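Local structure of thermostable monoacylglycerol lipase (4LHE) at residues A46-C51 / E243-H248; G82-K85 / T90-V93; A122-A127 / Q176-L181; A75-G80 / L104-H109. The protein probably hydrolyses monoacylglycerols to free fatty acid and glycerol, as a thermostable bacterial lipase of the alpha/beta hydrolase fold. All coordinates share one frame; numbering follows the deposited sequence.

Overall arrangement
The four contacts show how an alpha/beta hydrolase builds layers around its central sheet. Contacts 1 and 2, centres about 11 Å apart, reach both faces: helix 234-247 covers one, where Phe-245 meets Phe-92, and helix 70-87 lies on the other, where Trp-83 packs on Cys-51. Helix 70-87 serves both contacts 2 and 4 (centres about 10 Å apart). Contact 4 adjoins contact 3 (about 16 Å between centres), Glu-108 packing against the backbone of Thr-177 and Lys-180; contact 3 lies farthest from contact 1, at about 27 Å. Helix 98-109 follows Ser-97, the likely nucleophile of a triad with His-226 and Asp-196, on a probable nucleophile elbow (GxSxG) that Val-77 nears without touching.

Contact 1. Residues A46-C51 / E243-H248; sequences AGYTVC and EFFAKH
One face of the Tyr-48 ring receives the edge of the Phe-245 ring in a T-shaped (edge-to-face) pair. The centroids are 5.7 Å apart, the planes stand at 70°, and Phe-245 CD2 lies 4.3 Å above the tyrosine plane, displaced toward its rim. The closest approach is made at the phenol end, where Tyr-48 OH comes within 3.4 Å of Phe-245 CB. The same hydroxyl oxygen passes 3.6 Å from Ala-246 N, a packing distance and no hydrogen bond. Both aromatic side chains leave their backbones in the same way, with CG beside the backbone N and anti to the carbonyl carbon (chi1 -65° for Tyr-48), and from there they cross obliquely. The phenylalanine ring has further aromatic company, meeting Phe-92 at a shallow angle and Tyr-43 edge-to-face.

Beyond the pair, the end of the helix is tied down by its own side chains. His-248 ND1 donates to Phe-244 O over 2.7 Å, nearly straight and close to the imidazole plane, while the same nitrogen sits 3.6 Å above the plane of the Phe-244 ring; NE2 is taken by Glu-215. One turn apart on the helix, Lys-247 NZ and Glu-243 OE1 form a salt bridge of 2.8 Å that uses the anti lone pair of the carboxylate oxygen. Before Tyr-48, Gly-47 closes helix 37-45 in a Schellman motif. Tyr-48, leading into the strand, packs on helix 234-247, and Phe-245 also lies on Val-23 and Phe-92 of the sheet, the helix-on-sheet layering characteristic of the alpha/beta hydrolase fold.

Contact 2. Residues G82-K85 / T90-V93; sequences GWLK and TIFV
Leu-84 is the first residue along the helical turn 82-85 to reach Ile-91 of the strand. Its CB lies 3.9 Å from Ile-91 CD1, and farther out Leu-84 CD1 comes to 4.2 Å from Ile-91 CG2. The root of the leucine thus rests against the end methyl of the isoleucine and its tip against the branch methyl, the two side chains crossing at a slant. The leucine points into the layer between helix and sheet, where it also rests on Leu-24 of the adjacent strand 21-26, and on Thr-49 and Cys-51 of strand 49-52 beyond it.

This is the last leg of a beta-alpha-beta crossover: the chain leaves strand 49-52, returns along helix 70-87 and enters the parallel strand 90-96, with strand 21-26 lying between the two in the sheet. Few residues separate helix and strand, and the closest CA pair is Leu-84 with Ile-91.

At Lys-85 it is the backbone that is touched first. With CD1 anti along its chain (chi2 178°), Ile-91 reaches out so that this end methyl rests on the backbone N and CA of Lys-85, each 3.7 Å away. Lys-85 CG then covers the same methyl at 3.8 Å, the two side chains crossing at about a right angle. An unstaggered chi1 of -136° starts the lysine off, and its straight chain carries the ammonium group away from the strand, toward a long, weak ion pair with Asp-112.

Contact 3. Residues A122-A127 / Q176-L181; sequences AVDIPA and QTKAKL
With CG anti to the backbone N (chi1 177°) and every later torsion near 180°, Lys-178 forms a straight rod that runs past Val-123 to Asp-124. Asp-124 also has its CG anti to the backbone N. Lys-178 NZ lies over one face of the Asp-124 carboxylate, on the CB/CG side, 3.4 Å from Asp-124 OD2 but 3.2 Å from Asp-124 CB, and faces no oxygen in plane. The salt bridge is therefore loose, made without a hydrogen bond.

The apolar part covers more of the interface. Val-123 CG1 lies across the rod at about a right angle, 3.6 Å from both CB and CG of Lys-178. In this family the cap over the active site is inserted between strands 115-119 and 188-193; the contact joins the loop leaving the first of these to helix 164-179, which packs on helix 98-109. Ile-206 of helix 202-210 touches both Val-123 and Lys-178, and Ile-207 adds to the valine's cover. From the same helix Asn-203 OD1 accepts the backbone N-H groups of Val-123 and Asp-124, fixing the loop on the side of the hydrolase core.

Contact 4. Residues A75-G80 / L104-H109; sequences ASVEEG and LYLAEH
Leu-106 faces Val-77 and Glu-78 across the interface of two helices, and its atoms are engaged more closely toward the tip. CB points toward helix 70-87 but stays behind the contact, and CG is still 4.2 Å from Val-77 CG1. The two methyls then straddle that one valine carbon: Leu-106 CD1 reaches Val-77 CG1 at 3.6 Å, and Leu-106 CD2 reaches it at 3.7 Å. The fork is set by an unusual chi1 of -134°, with chi2 at 74°. CD1 has a second neighbour in Glu-78 OE2, 4.1 Å away, where the acid passes the leucine in the reverse direction. Val-77 presents CG1 because that branch is the one anti to its backbone N.

The glutamate bends at chi2, which lays its carboxylate over the leucine methyl; its polar work is done with His-110, whose NE2 is hydrogen-bonded to Glu-78 OE1. One turn along the second helix, Tyr-105 and His-109 lie face over face, His-109 CE1 standing 3.6 Å above the tyrosine plane toward its rim. The imidazole is also held by a bent bond from His-109 ND1 to Tyr-105 O (3.1 Å), the acceptor 31° out of the ring plane.

Beneath the helix pair, Leu-24 of strand 21-26 touches both Val-77 and Leu-106, and Val-26 extends the valine's floor. Leu-55 also covers Val-77, Tyr-81 flanks Leu-106 from helix 70-87, and Tyr-105 leans on Thr-177 of helix 164-179; helix 98-109 is thus packed between two helices.

Contact 1. Residues A46-C51 / E243-H248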
loop_
_atom_site.group_PDB
_atom_site.type_symbol
_atom_site.label_atom_id
_atom_site.label_comp_id
_atom_site.label_asym_id
_atom_site.label_seq_id
_atom_site.Cartn_x
_atom_site.Cartn_y
_atom_site.Cartn_z
ATOM N N ALA A 46 -2.463 8.645 -18.434
ATOM C CA ALA A 46 -3.399 9.757 -18.316
ATOM C C ALA A 46 -2.685 11.100 -18.137
ATOM O O ALA A 46 -3.336 12.124 -18.033
ATOM C CB ALA A 46 -4.345 9.522 -17.179
ATOM N N GLY A 47 -1.358 11.092 -18.034
ATOM C CA GLY A 47 -0.616 12.346 -17.969
ATOM C C GLY A 47 0.087 12.635 -16.657
ATOM O O GLY A 47 0.770 13.652 -16.519
ATOM N N TYR A 48 -0.032 11.726 -15.700
ATOM C CA TYR A 48 0.545 11.955 -14.387
ATOM C C TYR A 48 1.999 11.517 -14.313
ATOM O O TYR A 48 2.405 10.554 -14.950
ATOM C CB TYR A 48 -0.294 11.240 -13.322
ATOM C CG TYR A 48 -1.690 11.812 -13.223
ATOM C CD1 TYR A 48 -1.912 12.989 -12.533
ATOM C CD2 TYR A 48 -2.776 11.190 -13.831
ATOM C CE1 TYR A 48 -3.171 13.536 -12.437
ATOM C CE2 TYR A 48 -4.055 11.743 -13.743
ATOM C CZ TYR A 48 -4.230 12.925 -13.042
ATOM O OH TYR A 48 -5.473 13.509 -12.908
ATOM N N THR A 49 2.790 12.268 -13.563
ATOM C CA THR A 49 4.084 11.780 -13.122
ATOM C C THR A 49 3.788 10.719 -12.064
ATOM O O THR A 49 2.926 10.903 -11.199
ATOM C CB THR A 49 4.920 12.927 -12.575
ATOM O OG1 THR A 49 5.203 13.823 -13.661
ATOM C CG2 THR A 49 6.229 12.436 -11.986
ATOM N N VAL A 50 4.496 9.604 -12.151
ATOM C CA VAL A 50 4.167 8.428 -11.365
ATOM C C VAL A 50 5.435 7.893 -10.706
ATOM O O VAL A 50 6.486 7.824 -11.345
ATOM C CB VAL A 50 3.524 7.387 -12.289
ATOM C CG1 VAL A 50 3.838 5.996 -11.848
ATOM C CG2 VAL A 50 2.010 7.623 -12.375
ATOM N N CYS A 51 5.351 7.553 -9.423
ATOM C CA CYS A 51 6.484 6.935 -8.720
ATOM C C CYS A 51 6.029 5.667 -7.992
ATOM O O CYS A 51 5.159 5.713 -7.113
ATOM C CB CYS A 51 7.120 7.933 -7.739
ATOM S SG CYS A 51 8.395 7.253 -6.617
ATOM N N GLU A 243 -10.723 9.954 -11.650
ATOM C CA GLU A 243 -11.784 10.920 -11.380
ATOM C C GLU A 243 -11.459 11.679 -10.083
ATOM O O GLU A 243 -11.559 12.911 -10.037
ATOM C CB GLU A 243 -13.125 10.172 -11.296
ATOM C CG GLU A 243 -14.310 10.985 -10.813
ATOM C CD GLU A 243 -15.514 10.126 -10.424
ATOM O OE1 GLU A 243 -16.339 10.620 -9.626
ATOM O OE2 GLU A 243 -15.646 8.974 -10.910
ATOM N N PHE A 244 -11.026 10.947 -9.053
ATOM C CA PHE A 244 -10.597 11.553 -7.788
ATOM C C PHE A 244 -9.436 12.531 -8.011
ATOM O O PHE A 244 -9.482 13.676 -7.539
ATOM C CB PHE A 244 -10.227 10.471 -6.758
ATOM C CG PHE A 244 -9.717 11.011 -5.422
ATOM C CD1 PHE A 244 -8.358 11.024 -5.134
ATOM C CD2 PHE A 244 -10.603 11.464 -4.448
ATOM C CE1 PHE A 244 -7.884 11.494 -3.920
ATOM C CE2 PHE A 244 -10.133 11.941 -3.227
ATOM C CZ PHE A 244 -8.771 11.949 -2.961
ATOM N N PHE A 245 -8.410 12.097 -8.735
ATOM C CA PHE A 245 -7.252 12.957 -9.008
ATOM C C PHE A 245 -7.640 14.265 -9.735
ATOM O O PHE A 245 -7.293 15.372 -9.290
ATOM C CB PHE A 245 -6.193 12.213 -9.834
ATOM C CG PHE A 245 -5.681 10.931 -9.206
ATOM C CD1 PHE A 245 -5.655 10.753 -7.825
ATOM C CD2 PHE A 245 -5.206 9.907 -10.021
ATOM C CE1 PHE A 245 -5.165 9.567 -7.277
ATOM C CE2 PHE A 245 -4.727 8.722 -9.486
ATOM C CZ PHE A 245 -4.691 8.555 -8.113
ATOM N N ALA A 246 -8.333 14.133 -10.863
ATOM C CA ALA A 246 -8.827 15.288 -11.628
ATOM C C ALA A 246 -9.599 16.291 -10.764
ATOM O O ALA A 246 -9.340 17.495 -10.818
ATOM C CB ALA A 246 -9.709 14.809 -12.793
ATOM N N LYS A 247 -10.551 15.802 -9.970
ATOM C CA LYS A 247 -11.366 16.704 -9.156
ATOM C C LYS A 247 -10.646 17.389 -8.000
ATOM O O LYS A 247 -11.190 18.340 -7.430
ATOM C CB LYS A 247 -12.622 16.007 -8.626
ATOM C CG LYS A 247 -13.555 15.561 -9.722
ATOM C CD LYS A 247 -14.930 15.215 -9.190
ATOM C CE LYS A 247 -14.994 13.788 -8.701
ATOM N NZ LYS A 247 -16.415 13.284 -8.690
ATOM N N HIS A 248 -9.453 16.918 -7.631
ATOM C CA HIS A 248 -8.730 17.561 -6.529
ATOM C C HIS A 248 -7.304 17.983 -6.878
ATOM O O HIS A 248 -6.461 18.078 -6.001
ATOM C CB HIS A 248 -8.636 16.631 -5.311
ATOM C CG HIS A 248 -9.959 16.109 -4.855
ATOM N ND1 HIS A 248 -10.515 14.955 -5.361
ATOM C CD2 HIS A 248 -10.849 16.591 -3.950
ATOM C CE1 HIS A 248 -11.687 14.743 -4.788
ATOM N NE2 HIS A 248 -11.910 15.719 -3.925
#

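Contact 2. Residues G82-K85 / T90-V93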
loop_
_atom_site.group_PDB
_atom_site.type_symbol
_atom_site.label_atom_id
_atom_site.label_comp_id
_atom_site.label_asym_id
_atom_site.label_seq_id
_atom_site.Cartn_x
_atom_site.Cartn_y
_atom_site.Cartn_z
ATOM N N GLY A 82 9.803 12.203 -1.909
ATOM C CA GLY A 82 10.806 13.218 -2.179
ATOM C C GLY A 82 11.122 13.350 -3.659
ATOM O O GLY A 82 11.285 14.470 -4.182
ATOM N N TRP A 83 11.214 12.209 -4.337
ATOM C CA TRP A 83 11.408 12.190 -5.790
ATOM C C TRP A 83 10.274 12.926 -6.487
ATOM O O TRP A 83 10.507 13.716 -7.409
ATOM C CB TRP A 83 11.495 10.747 -6.285
ATOM C CG TRP A 83 11.789 10.610 -7.748
ATOM C CD1 TRP A 83 13.015 10.573 -8.336
ATOM C CD2 TRP A 83 10.830 10.483 -8.801
ATOM N NE1 TRP A 83 12.881 10.437 -9.693
ATOM C CE2 TRP A 83 11.548 10.377 -10.007
ATOM C CE3 TRP A 83 9.426 10.450 -8.843
ATOM C CZ2 TRP A 83 10.914 10.236 -11.250
ATOM C CZ3 TRP A 83 8.797 10.314 -10.075
ATOM C CH2 TRP A 83 9.547 10.203 -11.263
ATOM N N LEU A 84 9.044 12.673 -6.049
ATOM C CA LEU A 84 7.872 13.335 -6.627
ATOM C C LEU A 84 7.862 14.832 -6.319
ATOM O O LEU A 84 7.573 15.661 -7.198
ATOM C CB LEU A 84 6.584 12.731 -6.066
ATOM C CG LEU A 84 5.986 11.508 -6.759
ATOM C CD1 LEU A 84 4.587 11.225 -6.180
ATOM C CD2 LEU A 84 5.912 11.728 -8.239
ATOM N N LYS A 85 8.180 15.181 -5.073
ATOM C CA LYS A 85 8.125 16.586 -4.656
ATOM C C LYS A 85 9.101 17.469 -5.443
ATOM O O LYS A 85 8.847 18.664 -5.652
ATOM C CB LYS A 85 8.370 16.704 -3.158
ATOM C CG LYS A 85 7.416 17.655 -2.478
ATOM C CD LYS A 85 7.883 17.957 -1.058
ATOM C CE LYS A 85 6.951 18.943 -0.373
ATOM N NZ LYS A 85 7.538 19.446 0.903
ATOM N N THR A 90 1.740 19.024 -7.165
ATOM C CA THR A 90 0.574 18.393 -6.562
ATOM C C THR A 90 0.919 16.916 -6.376
ATOM O O THR A 90 1.466 16.273 -7.286
ATOM C CB THR A 90 -0.650 18.525 -7.490
ATOM O OG1 THR A 90 -0.824 19.900 -7.869
ATOM C CG2 THR A 90 -1.921 18.021 -6.809
ATOM N N ILE A 91 0.624 16.367 -5.203
ATOM C CA ILE A 91 0.976 14.974 -4.955
ATOM C C ILE A 91 -0.219 14.212 -4.399
ATOM O O ILE A 91 -0.871 14.670 -3.456
ATOM C CB ILE A 91 2.175 14.881 -4.000
ATOM C CG1 ILE A 91 3.458 15.339 -4.714
ATOM C CG2 ILE A 91 2.328 13.491 -3.486
ATOM C CD1 ILE A 91 4.693 15.322 -3.842
ATOM N N PHE A 92 -0.525 13.069 -5.012
ATOM C CA PHE A 92 -1.479 12.131 -4.437
ATOM C C PHE A 92 -0.770 10.844 -4.075
ATOM O O PHE A 92 0.215 10.476 -4.724
ATOM C CB PHE A 92 -2.546 11.786 -5.465
ATOM C CG PHE A 92 -3.389 12.940 -5.855
ATOM C CD1 PHE A 92 -4.325 13.455 -4.967
ATOM C CD2 PHE A 92 -3.267 13.497 -7.124
ATOM C CE1 PHE A 92 -5.130 14.540 -5.340
ATOM C CE2 PHE A 92 -4.061 14.565 -7.497
ATOM C CZ PHE A 92 -4.990 15.089 -6.604
ATOM N N VAL A 93 -1.276 10.152 -3.059
ATOM C CA VAL A 93 -0.678 8.889 -2.641
ATOM C C VAL A 93 -1.760 7.798 -2.647
ATOM O O VAL A 93 -2.902 8.052 -2.260
ATOM C CB VAL A 93 0.010 9.023 -1.257
ATOM C CG1 VAL A 93 0.811 7.759 -0.909
ATOM C CG2 VAL A 93 0.936 10.281 -1.239
#

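Contact 3. Residues A122-A127 / Q176-L181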
loop_
_atom_site.group_PDB
_atom_site.type_symbol
_atom_site.label_atom_id
_atom_site.label_comp_id
_atom_site.label_asym_id
_atom_site.label_seq_id
_atom_site.Cartn_x
_atom_site.Cartn_y
_atom_site.Cartn_z
ATOM N N ALA A 122 -4.469 -1.492 6.030
ATOM C CA ALA A 122 -4.431 -2.208 7.304
ATOM C C ALA A 122 -4.093 -1.264 8.453
ATOM O O ALA A 122 -3.044 -0.610 8.437
ATOM C CB ALA A 122 -3.401 -3.327 7.226
ATOM N N VAL A 123 -4.971 -1.213 9.456
ATOM C CA VAL A 123 -4.831 -0.278 10.578
ATOM C C VAL A 123 -4.985 -0.970 11.943
ATOM O O VAL A 123 -4.388 -0.551 12.945
ATOM C CB VAL A 123 -5.806 0.924 10.402
ATOM C CG1 VAL A 123 -6.406 1.357 11.718
ATOM C CG2 VAL A 123 -5.102 2.092 9.699
ATOM N N ASP A 124 -5.757 -2.051 11.971
ATOM C CA ASP A 124 -5.931 -2.831 13.194
ATOM C C ASP A 124 -6.223 -4.307 12.872
ATOM O O ASP A 124 -7.377 -4.678 12.654
ATOM C CB ASP A 124 -7.066 -2.228 14.036
ATOM C CG ASP A 124 -7.360 -3.025 15.306
ATOM O OD1 ASP A 124 -6.404 -3.551 15.928
ATOM O OD2 ASP A 124 -8.553 -3.119 15.684
ATOM N N ILE A 125 -5.184 -5.144 12.832
ATOM C CA ILE A 125 -5.379 -6.570 12.540
ATOM C C ILE A 125 -5.330 -7.437 13.801
ATOM O O ILE A 125 -4.262 -7.619 14.393
ATOM C CB ILE A 125 -4.340 -7.133 11.538
ATOM C CG1 ILE A 125 -4.312 -6.318 10.240
ATOM C CG2 ILE A 125 -4.633 -8.597 11.232
ATOM C CD1 ILE A 125 -3.572 -7.028 9.108
ATOM N N PRO A 126 -6.495 -7.971 14.209
ATOM C CA PRO A 126 -6.631 -8.926 15.314
ATOM C C PRO A 126 -5.691 -10.105 15.129
ATOM O O PRO A 126 -4.772 -10.305 15.924
ATOM C CB PRO A 126 -8.091 -9.403 15.187
ATOM C CG PRO A 126 -8.546 -8.953 13.806
ATOM C CD PRO A 126 -7.796 -7.686 13.581
ATOM N N ALA A 127 -5.931 -10.872 14.071
ATOM C CA ALA A 127 -5.114 -12.032 13.753
ATOM C C ALA A 127 -3.845 -11.612 13.007
ATOM O O ALA A 127 -3.779 -11.677 11.777
ATOM C CB ALA A 127 -5.922 -13.025 12.940
ATOM N N GLN A 176 1.413 3.124 15.249
ATOM C CA GLN A 176 1.823 4.512 15.101
ATOM C C GLN A 176 0.943 5.206 14.053
ATOM O O GLN A 176 0.748 6.425 14.117
ATOM C CB GLN A 176 3.313 4.584 14.709
ATOM C CG GLN A 176 4.073 5.799 15.249
ATOM C CD GLN A 176 5.349 6.116 14.457
ATOM O OE1 GLN A 176 5.501 7.218 13.908
ATOM N NE2 GLN A 176 6.272 5.157 14.406
ATOM N N THR A 177 0.391 4.433 13.109
ATOM C CA THR A 177 -0.444 5.003 12.034
ATOM C C THR A 177 -1.875 5.255 12.492
ATOM O O THR A 177 -2.410 6.347 12.320
ATOM C CB THR A 177 -0.487 4.096 10.774
ATOM O OG1 THR A 177 0.839 3.920 10.258
ATOM C CG2 THR A 177 -1.362 4.713 9.696
ATOM N N LYS A 178 -2.496 4.240 13.074
ATOM C CA LYS A 178 -3.854 4.375 13.580
ATOM C C LYS A 178 -3.953 5.475 14.643
ATOM O O LYS A 178 -4.905 6.258 14.659
ATOM C CB LYS A 178 -4.304 3.048 14.172
ATOM C CG LYS A 178 -5.681 3.082 14.793
ATOM C CD LYS A 178 -5.922 1.756 15.480
ATOM C CE LYS A 178 -7.350 1.603 15.952
ATOM N NZ LYS A 178 -7.677 0.153 16.096
ATOM N N ALA A 179 -2.955 5.533 15.519
ATOM C CA ALA A 179 -2.920 6.532 16.586
ATOM C C ALA A 179 -2.989 7.952 16.036
ATOM O O ALA A 179 -3.588 8.845 16.650
ATOM C CB ALA A 179 -1.663 6.354 17.435
ATOM N N LYS A 180 -2.381 8.159 14.872
ATOM C CA LYS A 180 -2.228 9.500 14.342
ATOM C C LYS A 180 -3.143 9.835 13.167
ATOM O O LYS A 180 -2.830 10.754 12.424
ATOM C CB LYS A 180 -0.773 9.728 13.924
ATOM C CG LYS A 180 0.236 9.646 15.057
ATOM C CD LYS A 180 0.166 10.882 15.936
ATOM C CE LYS A 180 -0.368 10.562 17.333
ATOM N NZ LYS A 180 0.721 10.213 18.294
ATOM N N LEU A 181 -4.264 9.127 13.009
ATOM C CA LEU A 181 -5.197 9.386 11.898
ATOM C C LEU A 181 -5.679 10.836 11.842
ATOM O O LEU A 181 -5.782 11.439 10.766
ATOM C CB LEU A 181 -6.394 8.427 11.956
ATOM C CG LEU A 181 -6.056 6.988 11.547
ATOM C CD1 LEU A 181 -7.231 6.038 11.688
ATOM C CD2 LEU A 181 -5.513 6.964 10.108
#

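Contact 4. Residues A75-G80 / L104-H109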
loop_
_atom_site.group_PDB
_atom_site.type_symbol
_atom_site.label_atom_id
_atom_site.label_comp_id
_atom_site.label_asym_id
_atom_site.label_seq_id
_atom_site.Cartn_x
_atom_site.Cartn_y
_atom_site.Cartn_z
ATOM N N ALA A 75 11.176 4.815 5.019
ATOM C CA ALA A 75 12.225 5.514 4.298
ATOM C C ALA A 75 12.067 5.334 2.784
ATOM O O ALA A 75 12.230 6.293 2.039
ATOM C CB ALA A 75 13.598 5.073 4.767
ATOM N N SER A 76 11.738 4.120 2.333
ATOM C CA SER A 76 11.526 3.868 0.901
ATOM C C SER A 76 10.421 4.743 0.361
ATOM O O SER A 76 10.538 5.286 -0.728
ATOM C CB SER A 76 11.126 2.411 0.646
ATOM O OG SER A 76 12.166 1.525 0.972
ATOM N N VAL A 77 9.330 4.847 1.116
ATOM C CA VAL A 77 8.194 5.671 0.706
ATOM C C VAL A 77 8.513 7.165 0.787
ATOM O O VAL A 77 8.076 7.956 -0.063
ATOM C CB VAL A 77 6.967 5.361 1.562
ATOM C CG1 VAL A 77 5.789 6.174 1.088
ATOM C CG2 VAL A 77 6.646 3.884 1.465
ATOM N N GLU A 78 9.282 7.554 1.803
ATOM C CA GLU A 78 9.669 8.962 1.961
ATOM C C GLU A 78 10.517 9.449 0.801
ATOM O O GLU A 78 10.366 10.585 0.344
ATOM C CB GLU A 78 10.452 9.170 3.261
ATOM C CG GLU A 78 9.585 9.314 4.497
ATOM C CD GLU A 78 8.928 10.683 4.604
ATOM O OE1 GLU A 78 9.105 11.531 3.691
ATOM O OE2 GLU A 78 8.238 10.907 5.624
ATOM N N GLU A 79 11.429 8.585 0.357
ATOM C CA GLU A 79 12.318 8.833 -0.783
ATOM C C GLU A 79 11.518 8.892 -2.082
ATOM O O GLU A 79 11.857 9.649 -3.002
ATOM C CB GLU A 79 13.376 7.723 -0.843
ATOM C CG GLU A 79 14.088 7.552 -2.175
ATOM C CD GLU A 79 15.126 6.430 -2.146
ATOM O OE1 GLU A 79 16.332 6.729 -2.264
ATOM O OE2 GLU A 79 14.737 5.251 -2.019
ATOM N N GLY A 80 10.447 8.106 -2.167
ATOM C CA GLY A 80 9.554 8.211 -3.314
ATOM C C GLY A 80 8.752 9.507 -3.312
ATOM O O GLY A 80 8.552 10.138 -4.353
ATOM N N LEU A 104 -1.439 6.320 4.565
ATOM C CA LEU A 104 -1.995 7.025 5.711
ATOM C C LEU A 104 -0.884 7.672 6.505
ATOM O O LEU A 104 -0.982 8.838 6.876
ATOM C CB LEU A 104 -2.760 6.054 6.599
ATOM C CG LEU A 104 -3.992 5.449 5.931
ATOM C CD1 LEU A 104 -4.389 4.182 6.662
ATOM C CD2 LEU A 104 -5.160 6.452 5.908
ATOM N N TYR A 105 0.182 6.908 6.738
ATOM C CA TYR A 105 1.334 7.371 7.513
ATOM C C TYR A 105 1.901 8.648 6.926
ATOM O O TYR A 105 2.125 9.625 7.644
ATOM C CB TYR A 105 2.417 6.286 7.511
ATOM C CG TYR A 105 3.622 6.571 8.382
ATOM C CD1 TYR A 105 3.686 6.077 9.674
ATOM C CD2 TYR A 105 4.706 7.309 7.908
ATOM C CE1 TYR A 105 4.786 6.314 10.483
ATOM C CE2 TYR A 105 5.810 7.556 8.713
ATOM C CZ TYR A 105 5.842 7.047 9.998
ATOM O OH TYR A 105 6.926 7.270 10.821
ATOM N N LEU A 106 2.121 8.635 5.613
ATOM C CA LEU A 106 2.735 9.756 4.917
ATOM C C LEU A 106 1.845 10.991 4.947
ATOM O O LEU A 106 2.337 12.120 5.044
ATOM C CB LEU A 106 3.035 9.360 3.475
ATOM C CG LEU A 106 4.407 9.722 2.935
ATOM C CD1 LEU A 106 5.448 8.802 3.524
ATOM C CD2 LEU A 106 4.401 9.625 1.418
ATOM N N ALA A 107 0.534 10.778 4.863
ATOM C CA ALA A 107 -0.411 11.886 4.926
ATOM C C ALA A 107 -0.336 12.544 6.315
ATOM O O ALA A 107 -0.425 13.771 6.440
ATOM C CB ALA A 107 -1.834 11.398 4.611
ATOM N N GLU A 108 -0.157 11.719 7.350
ATOM C CA GLU A 108 0.023 12.210 8.721
ATOM C C GLU A 108 1.265 13.089 8.897
ATOM O O GLU A 108 1.297 13.967 9.765
ATOM C CB GLU A 108 0.080 11.030 9.704
ATOM C CG GLU A 108 -1.234 10.292 9.820
ATOM C CD GLU A 108 -1.101 8.935 10.448
ATOM O OE1 GLU A 108 0.020 8.554 10.820
ATOM O OE2 GLU A 108 -2.125 8.247 10.588
ATOM N N HIS A 109 2.286 12.852 8.082
ATOM C CA HIS A 109 3.546 13.570 8.224
ATOM C C HIS A 109 3.713 14.718 7.232
ATOM O O HIS A 109 4.549 15.607 7.442
ATOM C CB HIS A 109 4.729 12.600 8.120
ATOM C CG HIS A 109 4.909 11.733 9.326
ATOM N ND1 HIS A 109 3.920 10.902 9.803
ATOM C CD2 HIS A 109 5.973 11.563 10.151
ATOM C CE1 HIS A 109 4.360 10.259 10.871
ATOM N NE2 HIS A 109 5.604 10.644 11.103
#